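SnoN,Epimerase SnoN (Streptomyces nogalater, PDB 5EP9) acts as a non-heme iron, 2-oxoglutarate-dependent epimerase in nogalamycin biosynthesis and probably shares the oxygen chemistry of the 2-oxoglutarate-dependent dioxygenases. Local coordinates at residues F196-E201 / R222-A227; T174-S179 / M204-V209; T155-W160 / C216-A221; T82-V87 / V137-H142. All blocks are in the same frame, centred on the assembly; numbering follows the deposited sequence.

Contact 1 (F196-E201 / R222-A227); sequences FTRPGE and RTVHSA. With FE (Fe (III) ion), chain F; AKG (2-oxoglutaric acid), chain E; ACT (acetate ion), chain G.
Val224 fits against the loop 196-201 with both its methyl groups: CG2 lies 3.5 Å from Glu201 OE2 and also meets the edge of the Arg198 guanidinium, while CG1 meets Phe196 CZ at 4.1 Å. CG1 stands opposite the backbone N (chi1 175°), and this turns the two branches to separate neighbours. The loop belongs to the SnoN part 14-202 of the fused chain and 222-227 to the part 203-305.

The tight side is built around the buried carboxylate of Glu201. Arg198 grips it side-on, NE to OE1 at 2.7 Å and NH2 to OE2 at 2.9 Å, both from above its plane. Phe196 N reaches OE2 from the other face and Arg198 N also bonds OE1, giving four bonds in all. Arg198 to Glu201 forms a type II turn, whose third position suits Gly200 with its positive phi.

The looser side faces Arg222, partly exposed and modelled in two conformers, so that its approach to the Arg198 guanidinium is doubtful in detail; Asp184 takes its charge. A water bridges the two segments, accepting from Arg198 NH1 at 2.8 Å and donating to Arg222 O at 2.6 Å.

Beyond Val224 the strand turns to the metal: His225 ND1 donates to Thr223 O within the ring plane, which fixes the ring while NE2 binds iron at 2.1 Å, alongside His142 and Asp144. No direct hydrogen bond joins the segments; across the contact itself, van der Waals packing on Val224 and one bridging water make the link, while Arg198 is likely to keep the buried Glu201 ionised.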
# COMPACT_ATOMS: atom_id res chain seq x y z
N PHE A 196 -5.82 1.21 18.28
CA PHE A 196 -6.11 0.60 19.62
C PHE A 196 -6.54 1.59 20.66
O PHE A 196 -6.32 1.34 21.79
CB PHE A 196 -4.97 -0.34 20.10
CG PHE A 196 -4.72 -1.48 19.18
CD1 PHE A 196 -5.74 -2.39 18.91
CD2 PHE A 196 -3.52 -1.64 18.52
CE1 PHE A 196 -5.54 -3.43 18.00
CE2 PHE A 196 -3.32 -2.69 17.62
CZ PHE A 196 -4.34 -3.57 17.34
N THR A 197 -7.15 2.71 20.25
CA THR A 197 -7.68 3.74 21.23
C THR A 197 -9.21 3.72 21.36
O THR A 197 -9.72 4.27 22.20
CB THR A 197 -7.29 5.20 20.84
OG1 THR A 197 -7.85 5.57 19.54
CG2 THR A 197 -5.73 5.39 20.83
N ARG A 198 -9.94 3.09 20.46
CA ARG A 198 -11.38 3.07 20.54
C ARG A 198 -11.83 1.98 21.49
O ARG A 198 -11.11 1.03 21.77
CB ARG A 198 -11.94 2.89 19.16
CG ARG A 198 -11.66 4.14 18.40
CD ARG A 198 -11.57 3.91 16.96
NE ARG A 198 -10.38 3.18 16.55
CZ ARG A 198 -10.08 2.96 15.28
NH1 ARG A 198 -10.82 3.52 14.30
NH2 ARG A 198 -9.00 2.23 14.95
N PRO A 199 -13.03 2.16 22.09
CA PRO A 199 -13.42 1.25 23.18
C PRO A 199 -13.68 -0.15 22.62
O PRO A 199 -14.18 -0.30 21.50
CB PRO A 199 -14.66 1.92 23.78
CG PRO A 199 -14.93 3.18 22.95
CD PRO A 199 -14.08 3.15 21.75
N GLY A 200 -13.18 -1.15 23.32
CA GLY A 200 -13.24 -2.54 22.79
C GLY A 200 -12.18 -2.94 21.76
O GLY A 200 -12.00 -4.11 21.51
N GLU A 201 -11.53 -1.98 21.10
CA GLU A 201 -10.58 -2.31 20.00
C GLU A 201 -9.44 -3.27 20.38
O GLU A 201 -9.08 -4.08 19.60
CB GLU A 201 -9.95 -1.02 19.51
CG GLU A 201 -9.21 -1.18 18.23
CD GLU A 201 -8.78 0.20 17.62
OE1 GLU A 201 -9.15 1.31 18.13
OE2 GLU A 201 -8.02 0.16 16.67
N ARG A 222 -8.72 2.49 6.38
CA ARG A 222 -9.13 2.52 7.81
C ARG A 222 -8.80 1.21 8.58
O ARG A 222 -8.98 1.15 9.79
CB ARG A 222 -10.61 2.92 7.98
CG ARG A 222 -10.91 4.40 7.60
CD ARG A 222 -12.22 5.03 8.04
NE ARG A 222 -12.48 4.97 9.48
CZ ARG A 222 -12.30 5.97 10.30
NH1 ARG A 222 -11.88 7.16 9.88
NH2 ARG A 222 -12.57 5.76 11.58
N THR A 223 -8.24 0.20 7.88
CA THR A 223 -7.91 -1.05 8.57
C THR A 223 -6.63 -0.91 9.37
O THR A 223 -5.62 -0.48 8.83
CB THR A 223 -7.77 -2.16 7.59
OG1 THR A 223 -9.01 -2.32 6.90
CG2 THR A 223 -7.37 -3.47 8.26
N VAL A 224 -6.66 -1.28 10.64
CA VAL A 224 -5.48 -1.26 11.46
C VAL A 224 -4.59 -2.43 11.06
O VAL A 224 -5.06 -3.55 10.90
CB VAL A 224 -5.83 -1.36 12.98
CG1 VAL A 224 -4.56 -1.47 13.81
CG2 VAL A 224 -6.61 -0.16 13.43
N HIS A 225 -3.32 -2.14 10.87
CA HIS A 225 -2.35 -3.09 10.43
C HIS A 225 -0.99 -2.75 10.97
O HIS A 225 -0.68 -1.65 11.37
CB HIS A 225 -2.28 -3.25 8.91
CG HIS A 225 -1.98 -1.96 8.17
ND1 HIS A 225 -2.90 -0.97 8.09
CD2 HIS A 225 -0.87 -1.50 7.57
CE1 HIS A 225 -2.36 0.07 7.48
NE2 HIS A 225 -1.15 -0.25 7.09
N SER A 226 -0.19 -3.79 11.05
CA SER A 226 1.18 -3.70 11.53
C SER A 226 2.03 -4.73 10.80
O SER A 226 1.52 -5.50 9.99
CB SER A 226 1.21 -4.01 13.05
OG SER A 226 0.94 -5.36 13.29
N ALA A 227 3.29 -4.84 11.17
CA ALA A 227 4.14 -5.84 10.60
C ALA A 227 5.24 -6.17 11.54
O ALA A 227 5.72 -5.30 12.32
CB ALA A 227 4.76 -5.37 9.23
FE FE F . 0.20 1.26 6.45
C1 AKG E . 1.10 -0.17 4.33
O1 AKG E . 0.13 0.61 4.47
O2 AKG E . 1.32 -0.78 3.26
C2 AKG E . 1.99 -0.45 5.48
O5 AKG E . 1.77 0.12 6.57
C3 AKG E . 3.16 -1.43 5.25
C4 AKG E . 3.95 -1.85 6.49
C5 AKG E . 5.11 -2.78 6.26
O3 AKG E . 5.31 -3.23 5.11
O4 AKG E . 5.90 -3.07 7.21
C ACT G . -1.44 -5.94 15.48
O ACT G . -0.22 -5.78 15.50
OXT ACT G . -1.96 -6.81 16.22
CH3 ACT G . -2.25 -5.11 14.54
O HOH W 1 -9.50 2.44 12.02
O HOH W 2 1.63 2.64 5.83

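Contact 2 (T174-S179 / M204-V209); sequences TFVPGS and MPRVTV. With ACT (acetate ion), chain G.
The border of the smaller sheet in a double-stranded beta-helix (jelly-roll) fold, as in the PhyH family, is formed here by Thr174 and Phe175 running antiparallel to Thr208 and Val207. In this fused chain 174-179 comes from the SnoN part 14-202 and 204-209 from the part 203-305. Phe175 and Val207 make a hydrogen-bonded pair, Phe175 N to Val207 O and Val207 N to Phe175 O, each 2.9 Å.

Thr174 and Thr208 are the adjoining non-hydrogen-bonded pair. Each places OG1 opposite its own carbonyl carbon (chi1 -63° and -62°), and this brings the two hydroxyls together at 2.7 Å. The other branch of Thr174, CG2, packs on Arg206 CB at 3.7 Å. With a valine in place of Thr174 the hydroxyl would be gone, and Thr208 OG1 would probably be left without this partner in the sheet.

On the opposite face the edge of the Phe175 ring meets Val209 CG2 at 3.9 Å; Tyr45 stacks on this ring, which also packs against the iron ligand His225. Beyond the strand, the side chain of Val176 crosses that of Met204 at about a right angle, CG1 against CB, and Pro177 CG touches Val207 CG2 at 3.8 Å. Val176 to Ser179 is a type II turn, in which Gly178 tolerates a positive phi and Ser179 N and OG both bond Val176 O.

Arg206 lies on the exposed border, where its chain bends so that NE holds Met204 O; NH1 also binds an acetate, probably from the crystallisation liquor. Met204, bent at its last torsion, brings CE to 3.3 Å from Pro177 O, and that same carbonyl also receives a water that donates to Pro205 O.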
# COMPACT_ATOMS: atom_id res chain seq x y z
N THR A 174 0.09 -7.99 9.85
CA THR A 174 -1.06 -8.36 10.69
C THR A 174 -2.13 -7.30 10.51
O THR A 174 -1.82 -6.12 10.47
CB THR A 174 -0.61 -8.43 12.14
OG1 THR A 174 0.35 -9.48 12.24
CG2 THR A 174 -1.77 -8.68 13.14
N PHE A 175 -3.38 -7.74 10.41
CA PHE A 175 -4.50 -6.89 10.22
C PHE A 175 -5.53 -7.10 11.31
O PHE A 175 -5.61 -8.21 11.88
CB PHE A 175 -5.19 -7.19 8.87
CG PHE A 175 -4.27 -7.09 7.68
CD1 PHE A 175 -4.08 -5.92 7.03
CD2 PHE A 175 -3.65 -8.20 7.22
CE1 PHE A 175 -3.23 -5.84 5.87
CE2 PHE A 175 -2.80 -8.15 6.12
CZ PHE A 175 -2.60 -6.94 5.44
N VAL A 176 -6.30 -6.07 11.65
CA VAL A 176 -7.41 -6.27 12.68
C VAL A 176 -8.71 -6.27 11.94
O VAL A 176 -9.16 -5.22 11.47
CB VAL A 176 -7.42 -5.14 13.67
CG1 VAL A 176 -8.51 -5.36 14.69
CG2 VAL A 176 -6.09 -5.03 14.40
N PRO A 177 -9.32 -7.44 11.76
CA PRO A 177 -10.43 -7.49 10.83
C PRO A 177 -11.58 -6.70 11.38
O PRO A 177 -11.83 -6.74 12.62
CB PRO A 177 -10.79 -9.00 10.70
CG PRO A 177 -9.90 -9.69 11.63
CD PRO A 177 -8.76 -8.79 12.02
N GLY A 178 -12.31 -6.02 10.49
CA GLY A 178 -13.44 -5.18 10.95
C GLY A 178 -13.04 -3.82 11.48
O GLY A 178 -13.90 -2.99 11.75
N SER A 179 -11.75 -3.56 11.68
CA SER A 179 -11.32 -2.31 12.32
C SER A 179 -11.58 -1.08 11.43
O SER A 179 -11.70 0.04 11.88
CB SER A 179 -9.84 -2.37 12.69
OG SER A 179 -9.04 -2.64 11.50
N MET A 204 -10.16 -7.03 19.98
CA MET A 204 -10.41 -7.55 18.64
C MET A 204 -9.29 -8.43 17.96
O MET A 204 -8.13 -8.18 18.14
CB MET A 204 -10.60 -6.41 17.64
CG MET A 204 -11.94 -5.64 17.83
SD MET A 204 -11.89 -4.09 16.81
CE MET A 204 -12.50 -4.89 15.22
N PRO A 205 -9.71 -9.50 17.34
CA PRO A 205 -8.70 -10.44 17.05
C PRO A 205 -7.84 -9.95 15.93
O PRO A 205 -8.22 -9.02 15.20
CB PRO A 205 -9.45 -11.70 16.60
CG PRO A 205 -10.83 -11.31 16.34
CD PRO A 205 -11.07 -10.16 17.28
N ARG A 206 -6.65 -10.47 15.85
CA ARG A 206 -5.71 -10.04 14.85
C ARG A 206 -5.22 -11.16 14.00
O ARG A 206 -5.00 -12.20 14.51
CB ARG A 206 -4.49 -9.43 15.54
CG ARG A 206 -4.86 -8.16 16.33
CD ARG A 206 -4.70 -8.42 17.73
NE ARG A 206 -5.20 -7.41 18.64
CZ ARG A 206 -4.45 -6.49 19.25
NH1 ARG A 206 -3.18 -6.25 18.90
NH2 ARG A 206 -4.99 -5.78 20.17
N VAL A 207 -5.04 -10.92 12.72
CA VAL A 207 -4.74 -11.95 11.76
C VAL A 207 -3.46 -11.63 11.03
O VAL A 207 -3.33 -10.63 10.41
CB VAL A 207 -5.84 -12.09 10.68
CG1 VAL A 207 -5.50 -13.25 9.72
CG2 VAL A 207 -7.21 -12.36 11.30
N THR A 208 -2.49 -12.49 11.24
CA THR A 208 -1.19 -12.42 10.68
C THR A 208 -1.22 -13.25 9.42
O THR A 208 -1.60 -14.40 9.40
CB THR A 208 -0.14 -12.95 11.71
OG1 THR A 208 -0.22 -12.10 12.84
CG2 THR A 208 1.27 -12.88 11.10
N VAL A 209 -0.72 -12.63 8.35
CA VAL A 209 -0.84 -13.17 6.99
C VAL A 209 0.49 -13.34 6.31
O VAL A 209 0.91 -12.47 5.55
CB VAL A 209 -1.71 -12.24 6.14
CG1 VAL A 209 -2.00 -12.82 4.73
CG2 VAL A 209 -3.03 -12.02 6.87
C ACT G . -1.44 -5.94 15.48
O ACT G . -0.22 -5.78 15.50
OXT ACT G . -1.96 -6.81 16.22
CH3 ACT G . -2.25 -5.11 14.54
O HOH W 3 -11.10 -8.26 14.72

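Contact 3 (T155-W160 / C216-A221); sequences TALTAW and CTFHHA. With AKG (2-oxoglutaric acid), chain E.
Over one face of the His219 imidazole lies Thr158 CB, 4.0 Å from the ring centroid and 24° off the normal, a CH-pi contact displaced toward the rim. The edge of this ring faces the C1 carboxylate of 2-oxoglutarate, next to the keto group: NE2 makes a weak bond to ligand O1 at 3.2 Å, its stronger partner being Asp144 OD2. His219 has CG lodged between backbone N and carbonyl carbon (chi1 72°), which sets the ring beside Thr158, the two pointing the same way. The indole of Trp160 likewise uses its edge, NE1 donating to O3 at the far end of the ligand at 2.8 Å and 161°. On this same side Thr217 OG1 approaches Trp160 CB at 3.5 Å.

On the other face of the sheet the small Ala159 leaves room for the Phe218 ring, CB lying 3.7 Å from CE2; helix 104-114 packs against them. His220, also on this face, has Ala156 O over one side of its ring, offset toward the rim, and its ND1 is engaged by Arg222 N.

Backbone bonds tie Thr158 to His219 and Trp160 to Thr217 in both directions, and Ala221 N closes the end on Ala156 O at 2.9 Å. A water takes a hydrogen from Thr158 OG1 at 2.6 Å and gives one to His219 O, satisfying the buried hydroxyl.

The strand 157-160 lies in the SnoN part 14-202 and 216-220 in the part 203-305 of the fusion. Such adjacent antiparallel strands, one face turned to the iron and 2-oxoglutarate and the other to helices, are typical of the larger sheet of the double-stranded beta-helix in 2-oxoglutarate-dependent oxygenases.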
# COMPACT_ATOMS: atom_id res chain seq x y z
N THR A 155 -11.59 6.01 1.94
CA THR A 155 -11.97 4.81 1.17
C THR A 155 -10.83 4.30 0.26
O THR A 155 -11.02 3.38 -0.51
CB THR A 155 -13.18 5.03 0.26
OG1 THR A 155 -12.91 6.17 -0.57
CG2 THR A 155 -14.40 5.27 1.10
N ALA A 156 -9.66 4.87 0.43
CA ALA A 156 -8.51 4.41 -0.32
C ALA A 156 -8.14 3.00 0.06
O ALA A 156 -8.61 2.39 1.06
CB ALA A 156 -7.36 5.33 -0.10
N LEU A 157 -7.35 2.42 -0.79
CA LEU A 157 -6.82 1.05 -0.52
C LEU A 157 -5.40 0.84 -1.04
O LEU A 157 -4.98 1.46 -2.04
CB LEU A 157 -7.73 -0.04 -1.03
CG LEU A 157 -7.78 -0.36 -2.50
CD1 LEU A 157 -8.69 -1.58 -2.70
CD2 LEU A 157 -8.50 0.79 -3.17
N THR A 158 -4.71 -0.09 -0.37
CA THR A 158 -3.32 -0.36 -0.60
C THR A 158 -3.10 -1.83 -1.07
O THR A 158 -3.57 -2.72 -0.45
CB THR A 158 -2.52 -0.04 0.64
OG1 THR A 158 -2.63 1.35 0.94
CG2 THR A 158 -1.05 -0.44 0.47
N ALA A 159 -2.39 -2.02 -2.19
CA ALA A 159 -1.91 -3.33 -2.64
C ALA A 159 -0.47 -3.55 -2.22
O ALA A 159 0.41 -2.78 -2.59
CB ALA A 159 -1.99 -3.43 -4.14
N TRP A 160 -0.23 -4.57 -1.40
CA TRP A 160 1.10 -4.87 -0.88
C TRP A 160 1.51 -6.17 -1.53
O TRP A 160 0.89 -7.21 -1.31
CB TRP A 160 1.04 -5.00 0.63
CG TRP A 160 2.30 -4.97 1.47
CD1 TRP A 160 2.72 -3.94 2.25
CD2 TRP A 160 3.21 -6.04 1.68
NE1 TRP A 160 3.84 -4.30 2.94
CE2 TRP A 160 4.21 -5.55 2.54
CE3 TRP A 160 3.37 -7.31 1.09
CZ2 TRP A 160 5.26 -6.32 2.97
CZ3 TRP A 160 4.47 -8.12 1.50
CH2 TRP A 160 5.38 -7.61 2.46
N CYS A 216 -0.34 -11.04 -3.07
CA CYS A 216 -0.52 -9.71 -2.46
C CYS A 216 -1.62 -9.73 -1.43
O CYS A 216 -2.45 -10.68 -1.33
CB CYS A 216 -0.80 -8.63 -3.52
SG CYS A 216 -2.43 -8.65 -4.22
N THR A 217 -1.62 -8.65 -0.68
CA THR A 217 -2.79 -8.24 0.07
C THR A 217 -3.32 -6.92 -0.49
O THR A 217 -2.56 -6.13 -1.06
CB THR A 217 -2.53 -8.11 1.54
OG1 THR A 217 -1.38 -7.28 1.79
CG2 THR A 217 -2.27 -9.47 2.17
N PHE A 218 -4.63 -6.72 -0.29
CA PHE A 218 -5.26 -5.43 -0.34
C PHE A 218 -5.77 -5.08 1.02
O PHE A 218 -6.37 -5.93 1.70
CB PHE A 218 -6.41 -5.43 -1.30
CG PHE A 218 -6.00 -5.61 -2.74
CD1 PHE A 218 -5.91 -6.86 -3.27
CD2 PHE A 218 -5.69 -4.50 -3.53
CE1 PHE A 218 -5.53 -7.05 -4.58
CE2 PHE A 218 -5.36 -4.67 -4.85
CZ PHE A 218 -5.28 -5.95 -5.40
N HIS A 219 -5.51 -3.86 1.47
CA HIS A 219 -6.15 -3.36 2.69
C HIS A 219 -6.72 -1.96 2.56
O HIS A 219 -6.10 -1.02 2.01
CB HIS A 219 -5.25 -3.53 3.92
CG HIS A 219 -4.09 -2.63 3.98
ND1 HIS A 219 -2.88 -2.94 3.40
CD2 HIS A 219 -3.91 -1.45 4.62
CE1 HIS A 219 -2.00 -1.99 3.70
NE2 HIS A 219 -2.60 -1.08 4.42
N HIS A 220 -7.84 -1.82 3.20
CA HIS A 220 -8.57 -0.55 3.33
C HIS A 220 -7.80 0.46 4.18
O HIS A 220 -7.09 0.14 5.10
CB HIS A 220 -9.96 -0.86 3.96
CG HIS A 220 -10.97 0.26 3.92
ND1 HIS A 220 -10.93 1.35 4.78
CD2 HIS A 220 -12.10 0.40 3.19
CE1 HIS A 220 -11.95 2.14 4.53
NE2 HIS A 220 -12.69 1.56 3.62
N ALA A 221 -7.96 1.71 3.85
CA ALA A 221 -7.25 2.83 4.48
C ALA A 221 -7.60 3.04 5.97
O ALA A 221 -6.88 3.76 6.65
CB ALA A 221 -7.58 4.11 3.71
C1 AKG E . 1.10 -0.17 4.33
O1 AKG E . 0.13 0.61 4.47
O2 AKG E . 1.32 -0.78 3.26
C2 AKG E . 1.99 -0.45 5.48
O5 AKG E . 1.77 0.12 6.57
C3 AKG E . 3.16 -1.43 5.25
C4 AKG E . 3.95 -1.85 6.49
C5 AKG E . 5.11 -2.78 6.26
O3 AKG E . 5.31 -3.23 5.11
O4 AKG E . 5.90 -3.07 7.21
O HOH W 4 -4.65 1.39 2.65

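Contact 4 (T82-V87 / V137-H142); sequences TVMDYV and VPTAPH. With FE (Fe (III) ion), chain F; AKG (2-oxoglutaric acid), chain E.
Van der Waals packing comes first: Val83 crosses Val137 and Thr139 at about right angles, its CG2 lying 4.0 Å from Val137 CG2 and its CG1 3.6 Å from Thr139 OG1. A branched, rigid side chain suits this place because it serves two neighbours at once. With an alanine at Val83 both methyls would be gone, which would probably open a gap beside Val137 CG2 and leave Thr139 less firmly backed on that side. Both segments lie within the SnoN part 14-202 of the fused chain.

Of backbone bonds there is one across the contact, Val137 N to Thr82 O at 3.0 Å. Val83 and Met84 form a classic beta bulge opposite Trp76 of the neighbouring strand.

Ligand contacts follow. Thr139 OG1, set opposite its carbonyl carbon (chi1 -59°), donates to 2-oxoglutarate O4 at 2.6 Å, and the bent Met84 brings CE to 3.4 Å from that same O4. Lys128 NZ reaches Thr139 OG1 and the carbonyls Val83 O and Val137 O, tying both segments together from outside.

Metal coordination lies at the far end, where His142 NE2 binds iron at 2.2 Å. Its ND1 donates to Ala140 O at 2.9 Å, almost in the ring plane, and so fixes the rotation of the imidazole.

The chemistry implies a two-ended grip on 2-oxoglutarate: its keto acid end chelates iron through O1 and O5, while O4 takes a hydrogen from Thr139, a hydroxyl that nearby Lys128 would probably polarise, with Trp160, Ser240 and Arg236 adding further hydrogen bonds to the ligand.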
# COMPACT_ATOMS: atom_id res chain seq x y z
N THR A 82 15.25 0.82 13.02
CA THR A 82 14.80 0.92 11.66
C THR A 82 13.59 0.06 11.33
O THR A 82 13.64 -1.16 11.18
CB THR A 82 15.91 0.64 10.65
OG1 THR A 82 17.02 1.51 10.94
CG2 THR A 82 15.41 0.84 9.20
N VAL A 83 12.55 0.80 11.01
CA VAL A 83 11.27 0.25 10.62
C VAL A 83 11.40 -0.29 9.22
O VAL A 83 10.98 -1.40 8.93
CB VAL A 83 10.15 1.31 10.72
CG1 VAL A 83 8.86 0.69 10.31
CG2 VAL A 83 9.99 1.89 12.15
N MET A 84 11.95 0.54 8.35
CA MET A 84 12.16 0.17 6.96
C MET A 84 12.97 1.20 6.18
O MET A 84 13.11 2.33 6.59
CB MET A 84 10.85 -0.02 6.18
CG MET A 84 10.00 1.23 6.10
SD MET A 84 8.56 0.80 5.04
CE MET A 84 7.63 -0.30 6.11
N ASP A 85 13.39 0.77 5.00
CA ASP A 85 13.92 1.69 3.96
C ASP A 85 12.93 1.58 2.82
O ASP A 85 12.41 0.47 2.56
CB ASP A 85 15.29 1.29 3.49
CG ASP A 85 16.38 1.48 4.58
OD1 ASP A 85 16.76 2.63 4.92
OD2 ASP A 85 16.82 0.42 5.11
N TYR A 86 12.68 2.69 2.14
CA TYR A 86 11.79 2.66 1.02
C TYR A 86 12.19 3.63 -0.05
O TYR A 86 12.87 4.66 0.18
CB TYR A 86 10.34 2.90 1.43
CG TYR A 86 10.05 4.24 1.98
CD1 TYR A 86 10.31 4.53 3.34
CD2 TYR A 86 9.51 5.22 1.19
CE1 TYR A 86 9.99 5.78 3.85
CE2 TYR A 86 9.21 6.49 1.69
CZ TYR A 86 9.46 6.77 3.02
OH TYR A 86 9.14 8.04 3.44
N VAL A 87 11.85 3.24 -1.23
CA VAL A 87 11.99 4.14 -2.37
C VAL A 87 10.64 4.81 -2.53
O VAL A 87 9.66 4.14 -2.84
CB VAL A 87 12.42 3.40 -3.68
CG1 VAL A 87 12.57 4.40 -4.85
CG2 VAL A 87 13.70 2.67 -3.44
N VAL A 137 13.24 -3.50 13.00
CA VAL A 137 12.20 -3.45 14.02
C VAL A 137 10.82 -3.57 13.38
O VAL A 137 10.69 -3.44 12.15
CB VAL A 137 12.34 -2.22 14.94
CG1 VAL A 137 13.76 -2.18 15.53
CG2 VAL A 137 11.97 -0.92 14.21
N PRO A 138 9.77 -3.81 14.20
CA PRO A 138 8.41 -3.92 13.64
C PRO A 138 7.88 -2.62 13.05
O PRO A 138 8.34 -1.52 13.39
CB PRO A 138 7.52 -4.34 14.83
CG PRO A 138 8.50 -4.86 15.84
CD PRO A 138 9.79 -4.08 15.65
N THR A 139 6.89 -2.75 12.24
CA THR A 139 6.08 -1.63 11.85
C THR A 139 4.91 -1.55 12.88
O THR A 139 4.08 -2.42 12.89
CB THR A 139 5.48 -1.84 10.44
OG1 THR A 139 6.54 -2.00 9.51
CG2 THR A 139 4.76 -0.57 10.03
N ALA A 140 4.86 -0.47 13.68
CA ALA A 140 3.84 -0.26 14.67
C ALA A 140 2.39 -0.15 14.06
O ALA A 140 2.20 0.28 12.92
CB ALA A 140 4.15 0.98 15.49
N PRO A 141 1.37 -0.61 14.81
CA PRO A 141 -0.00 -0.58 14.34
C PRO A 141 -0.49 0.81 13.97
O PRO A 141 -0.21 1.76 14.62
CB PRO A 141 -0.82 -1.10 15.56
CG PRO A 141 0.15 -1.78 16.42
CD PRO A 141 1.47 -1.12 16.22
N HIS A 142 -1.15 0.93 12.83
CA HIS A 142 -1.68 2.18 12.41
C HIS A 142 -2.76 1.90 11.41
O HIS A 142 -2.91 0.79 10.90
CB HIS A 142 -0.57 3.03 11.81
CG HIS A 142 0.00 2.45 10.54
ND1 HIS A 142 0.87 1.40 10.57
CD2 HIS A 142 -0.26 2.68 9.24
CE1 HIS A 142 1.18 1.04 9.33
NE2 HIS A 142 0.56 1.85 8.51
FE FE F . 0.20 1.26 6.45
C1 AKG E . 1.10 -0.17 4.33
O1 AKG E . 0.13 0.61 4.47
O2 AKG E . 1.32 -0.78 3.26
C2 AKG E . 1.99 -0.45 5.48
O5 AKG E . 1.77 0.12 6.57
C3 AKG E . 3.16 -1.43 5.25
C4 AKG E . 3.95 -1.85 6.49
C5 AKG E . 5.11 -2.78 6.26
O3 AKG E . 5.31 -3.23 5.11
O4 AKG E . 5.90 -3.07 7.21
O HOH W 2 1.63 2.64 5.83

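In the fold
Contact 4 closes first along the chain; the other three interlace later, contact 2 lying between the two segments of contact 3 while contact 1 crosses both. Contacts 1, 2 and 4 share the smaller antiparallel sheet, whose order is 139-142, 225-227, 173-175, 207-209. Contact 3 joins two strands of the larger sheet, to which strand 82-87 of contact 4 also belongs. Centres of contacts 1 and 2 are about 8 Å apart, while those of contacts 3 and 4 stand about 17 Å apart without touching. As in the double-stranded beta-helix fold, the two sheets enclose the iron and its cosubstrate: contacts 1 and 4 supply iron ligands, contacts 3 and 4 hold 2-oxoglutarate, and contact 2 closes the sheet border.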